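Local coordinates for inactivation-no-after-potential D protein (Drosophila melanogaster, PDB 2QKV) that probably scaffolds visual signalling proteins in a G protein-coupled cascade, this construct being its fifth PDZ domain, a peptide-binding module, at residues 71-74 / 75-79. The protein carries 1 engineered substitution. Sequence-based numbering, arbitrary orientation.
Sequences VSYA and LFKGA. Engineered in segment 71-74: Ser-72 (natural residue Cys).
Leu-75 and Phe-76 pack against the preceding turn of helix 69-77, the second helix of this PDZ domain, Phe-76 buried against the sheet and Leu-75 partly exposed. In the PDZ family the groove between this helix and a neighbouring strand usually receives the partner peptide. CG of Leu-75 rests 3.3 Å from Val-71 O, the same carbonyl that accepts the Leu-75 N-H. The Phe-76 ring turns its edge to the backbone: CD1 lies 3.2 Å from Ser-72 O, close to the ring plane. A chi1 of -82° sets CG of Phe-76 beside its backbone N and turns the CD1 edge to that oxygen, while Phe-59 and Ile-56 of strand 55-59 meet the ring. Phe-76 N donates to Ser-72 O at 3.2 Å, in the carbonyl plane, and Leu-75 N adds a weak second bond. The engineered Ser-72, cysteine in the natural protein, is buried against Leu-64 and Leu-67.

Toward the C-terminal end, Gly-78 N donates a hydrogen bond to Ala-74 O from 29° outside the carbonyl plane. The Tyr-73/Lys-77 pair is looser: the two run side by side in the same direction, the lysine exposed and the tyrosine partly so, with Lys-77 CD 4.0 Å from Tyr-73 CZ at an oblique approach. Pro-92 of a second subunit also packs on Tyr-73. A bend at chi2 (78°) lays the lysine chain along the phenol, and at its end Lys-77 NZ makes a weak 3.3 Å hydrogen bond to Tyr-73 OH.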
ATOM      1  N   VAL A  71       3.823 -13.363   4.447  1.00  6.79           N
ATOM      2  CA  VAL A  71       2.940 -14.009   5.421  1.00  7.41           C
ATOM      3  C   VAL A  71       1.935 -14.890   4.658  1.00  8.50           C
ATOM      4  O   VAL A  71       1.780 -16.077   4.956  1.00  8.41           O
ATOM      5  CB  VAL A  71       2.156 -12.951   6.271  1.00  7.91           C
ATOM      6  CG1 VAL A  71       1.112 -13.643   7.140  1.00  7.91           C
ATOM      7  CG2 VAL A  71       3.124 -12.155   7.144  1.00  7.66           C
ATOM      8  N   SER A  72       1.240 -14.321   3.674  1.00  7.87           N
ATOM      9  CA  SER A  72       0.277 -15.130   2.924  1.00  9.35           C
ATOM     10  C   SER A  72       0.920 -16.371   2.325  1.00  9.29           C
ATOM     11  O   SER A  72       0.383 -17.478   2.442  1.00  8.86           O
ATOM     12  CB  SER A  72      -0.363 -14.322   1.806  1.00 10.14           C
ATOM     13  OG  SER A  72      -1.135 -13.294   2.367  1.00 13.33           O
ATOM     14  N   TYR A  73       2.072 -16.199   1.684  1.00  8.23           N
ATOM     15  CA  TYR A  73       2.743 -17.339   1.075  1.00  7.63           C
ATOM     16  C   TYR A  73       3.071 -18.406   2.128  1.00  8.23           C
ATOM     17  O   TYR A  73       2.913 -19.599   1.863  1.00  8.70           O
ATOM     18  CB  TYR A  73       4.022 -16.875   0.369  1.00  9.91           C
ATOM     19  CG  TYR A  73       4.867 -17.988  -0.206  1.00 11.73           C
ATOM     20  CD1 TYR A  73       4.777 -18.348  -1.549  1.00 13.98           C
ATOM     21  CD2 TYR A  73       5.768 -18.673   0.602  1.00 15.44           C
ATOM     22  CE1 TYR A  73       5.590 -19.376  -2.082  1.00 10.46           C
ATOM     23  CE2 TYR A  73       6.563 -19.684   0.098  1.00 15.06           C
ATOM     24  CZ  TYR A  73       6.476 -20.031  -1.234  1.00 11.94           C
ATOM     25  OH  TYR A  73       7.274 -21.050  -1.697  1.00 13.89           O
ATOM     26  N   ALA A  74       3.531 -17.971   3.302  1.00  7.80           N
ATOM     27  CA  ALA A  74       3.866 -18.892   4.385  1.00  9.12           C
ATOM     28  C   ALA A  74       2.651 -19.712   4.784  1.00 10.50           C
ATOM     29  O   ALA A  74       2.772 -20.895   5.092  1.00 11.46           O
ATOM     30  CB  ALA A  74       4.409 -18.120   5.595  1.00  8.82           C
ATOM     31  N   LEU A  75       1.476 -19.090   4.773  1.00  9.39           N
ATOM     32  CA  LEU A  75       0.255 -19.802   5.143  1.00 10.44           C
ATOM     33  C   LEU A  75      -0.034 -20.916   4.134  1.00 10.88           C
ATOM     34  O   LEU A  75      -0.343 -22.061   4.512  1.00 11.32           O
ATOM     35  CB  LEU A  75      -0.933 -18.830   5.197  1.00  9.96           C
ATOM     36  CG  LEU A  75      -0.813 -17.706   6.226  1.00 11.63           C
ATOM     37  CD1 LEU A  75      -2.000 -16.768   6.103  1.00 12.94           C
ATOM     38  CD2 LEU A  75      -0.748 -18.296   7.626  1.00 13.57           C
ATOM     39  N   PHE A  76       0.065 -20.591   2.845  1.00  9.33           N
ATOM     40  CA  PHE A  76      -0.163 -21.596   1.810  1.00 10.52           C
ATOM     41  C   PHE A  76       0.870 -22.723   1.932  1.00 11.83           C
ATOM     42  O   PHE A  76       0.529 -23.912   1.898  1.00 12.66           O
ATOM     43  CB  PHE A  76      -0.020 -20.995   0.407  1.00  9.02           C
ATOM     44  CG  PHE A  76      -1.243 -20.265  -0.105  1.00 10.24           C
ATOM     45  CD1 PHE A  76      -1.514 -18.960   0.280  1.00 10.10           C
ATOM     46  CD2 PHE A  76      -2.095 -20.887  -1.010  1.00 11.24           C
ATOM     47  CE1 PHE A  76      -2.628 -18.274  -0.236  1.00  9.92           C
ATOM     48  CE2 PHE A  76      -3.200 -20.229  -1.533  1.00 11.07           C
ATOM     49  CZ  PHE A  76      -3.472 -18.908  -1.144  1.00 12.09           C
ATOM     50  N   LYS A  77       2.136 -22.345   2.066  1.00 12.40           N
ATOM     51  CA  LYS A  77       3.214 -23.327   2.139  1.00 14.39           C
ATOM     52  C   LYS A  77       3.112 -24.235   3.357  1.00 14.17           C
ATOM     53  O   LYS A  77       3.529 -25.390   3.311  1.00 15.06           O
ATOM     54  CB  LYS A  77       4.569 -22.613   2.138  1.00 17.09           C
ATOM     55  CG  LYS A  77       5.761 -23.489   1.753  1.00 22.92           C
ATOM     56  CD  LYS A  77       5.835 -23.683   0.243  1.00 25.02           C
ATOM     57  CE  LYS A  77       7.143 -24.326  -0.177  1.00 28.92           C
ATOM     58  NZ  LYS A  77       7.287 -24.367  -1.661  1.00 33.07           N
ATOM     59  N   GLY A  78       2.538 -23.717   4.436  1.00 13.61           N
ATOM     60  CA  GLY A  78       2.417 -24.487   5.662  1.00 15.88           C
ATOM     61  C   GLY A  78       1.259 -25.466   5.736  1.00 17.30           C
ATOM     62  O   GLY A  78       1.145 -26.213   6.712  1.00 17.90           O
ATOM     63  N   ALA A  79       0.391 -25.476   4.729  1.00 16.37           N
ATOM     64  CA  ALA A  79      -0.752 -26.384   4.726  1.00 17.58           C
ATOM     65  C   ALA A  79      -0.352 -27.759   4.193  1.00 19.32           C
ATOM     66  O   ALA A  79      -0.047 -27.906   3.009  1.00 20.32           O
ATOM     67  CB  ALA A  79      -1.879 -25.804   3.870  1.00 17.23           C
TER